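Local atomic coordinates of trehalose-6-phosphate phosphatase (Neosartorya fumigata, PDB entry 5DXL), a protein that belongs to the trehalose-phosphatase family, within the haloacid dehalogenase (HAD) clan. Residues P148-G151 and A152-A155. Residues are numbered along the deposited sequence; the frame is centred on the assembly and turned at random.
Sequences PEYG and AFQA
Y150 lays its ring against the side chain of Q154 one helical turn on, in the first turns of helix 148-164. Q154 CG makes a CH-pi contact with the Y150 ring, sitting over one face at 3.8 Å from the ring centroid. Beyond CG the glutamine bends (chi2 -76°), which carries its amide along the tyrosine toward the hydroxyl; amide and ring planes are 18° apart and stack, with Q154 CD 3.6 Å from Y150 CZ. F153 meets the same ring differently. Its CD2 approaches Y150 CE1 at 3.7 Å, and the two rings form an oblique aromatic pair.

Polar links close the Y150–Q154 pair at its outer end, where one water bonds to Y150 OH at 2.9 Å and donates to Q154 OE1 at 3.0 Å. The other end of that amide, NE2, is hydrogen-bonded to T127 OG1.

The backbone keeps regular i to i+4 alpha-helical bonding: N of A152, F153, Q154 and A155 donates to O of P148, E149, Y150 and G151 respectively, and Q154 N to Y150 O is the shortest at 2.8 Å. Q154 is buried and, with A155, touches W141 of strand 139-142, so this start of helix 148-164 packs on the four-stranded antiparallel sheet. With the tyrosine ring stacked on it, OE1 on the water and NE2 on T127 OG1, the Q154 amide is probably fixed in its orientation.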
loop_
_atom_site.group_PDB
_atom_site.type_symbol
_atom_site.label_atom_id
_atom_site.label_comp_id
_atom_site.label_asym_id
_atom_site.label_seq_id
_atom_site.Cartn_x
_atom_site.Cartn_y
_atom_site.Cartn_z
ATOM N N PRO A 148 -5.831 4.971 33.032
ATOM C CA PRO A 148 -5.100 5.670 31.969
ATOM C C PRO A 148 -3.597 5.826 32.217
ATOM O O PRO A 148 -2.810 5.492 31.336
ATOM C CB PRO A 148 -5.793 7.029 31.915
ATOM C CG PRO A 148 -7.189 6.734 32.349
ATOM C CD PRO A 148 -7.060 5.685 33.420
ATOM N N GLU A 149 -3.201 6.310 33.390
ATOM C CA GLU A 149 -1.780 6.516 33.650
ATOM C C GLU A 149 -1.016 5.199 33.771
ATOM O O GLU A 149 0.069 5.060 33.204
ATOM C CB GLU A 149 -1.595 7.353 34.920
ATOM C CG GLU A 149 -2.081 8.789 34.784
ATOM C CD GLU A 149 -2.429 9.409 36.130
ATOM O OE1 GLU A 149 -1.593 9.339 37.061
ATOM O OE2 GLU A 149 -3.547 9.952 36.266
ATOM N N TYR A 150 -1.570 4.244 34.511
ATOM C CA TYR A 150 -0.881 2.977 34.715
ATOM C C TYR A 150 -0.875 2.176 33.418
ATOM O O TYR A 150 0.109 1.528 33.098
ATOM C CB TYR A 150 -1.512 2.166 35.851
ATOM C CG TYR A 150 -0.735 0.915 36.219
ATOM C CD1 TYR A 150 0.582 0.996 36.658
ATOM C CD2 TYR A 150 -1.317 -0.343 36.142
ATOM C CE1 TYR A 150 1.302 -0.137 36.991
ATOM C CE2 TYR A 150 -0.606 -1.494 36.495
ATOM C CZ TYR A 150 0.705 -1.377 36.921
ATOM O OH TYR A 150 1.434 -2.507 37.271
ATOM N N GLY A 151 -1.969 2.238 32.664
ATOM C CA GLY A 151 -2.002 1.602 31.348
ATOM C C GLY A 151 -0.898 2.105 30.432
ATOM O O GLY A 151 -0.182 1.317 29.787
ATOM N N ALA A 152 -0.753 3.424 30.363
ATOM C CA ALA A 152 0.267 4.030 29.520
ATOM C C ALA A 152 1.660 3.613 29.978
ATOM O O ALA A 152 2.540 3.349 29.159
ATOM C CB ALA A 152 0.139 5.551 29.513
ATOM N N PHE A 153 1.847 3.553 31.295
ATOM C CA PHE A 153 3.111 3.117 31.875
ATOM C C PHE A 153 3.434 1.680 31.486
ATOM O O PHE A 153 4.535 1.378 31.016
ATOM C CB PHE A 153 3.057 3.256 33.402
ATOM C CG PHE A 153 4.185 2.566 34.124
ATOM C CD1 PHE A 153 5.485 3.031 34.013
ATOM C CD2 PHE A 153 3.931 1.466 34.931
ATOM C CE1 PHE A 153 6.522 2.401 34.682
ATOM C CE2 PHE A 153 4.966 0.828 35.610
ATOM C CZ PHE A 153 6.262 1.303 35.480
ATOM N N GLN A 154 2.462 0.802 31.681
ATOM C CA GLN A 154 2.628 -0.600 31.335
ATOM C C GLN A 154 2.965 -0.748 29.856
ATOM O O GLN A 154 3.789 -1.575 29.475
ATOM C CB GLN A 154 1.359 -1.386 31.665
ATOM C CG GLN A 154 1.095 -1.555 33.161
ATOM C CD GLN A 154 2.004 -2.596 33.786
ATOM O OE1 GLN A 154 3.207 -2.369 33.939
ATOM N NE2 GLN A 154 1.438 -3.744 34.142
ATOM N N ALA A 155 2.315 0.057 29.027
ATOM C CA ALA A 155 2.550 -0.026 27.587
ATOM C C ALA A 155 3.958 0.438 27.229
ATOM O O ALA A 155 4.619 -0.179 26.395
ATOM C CB ALA A 155 1.505 0.782 26.835
HETATM O O HOH W 1 4.268 -2.895 36.652
#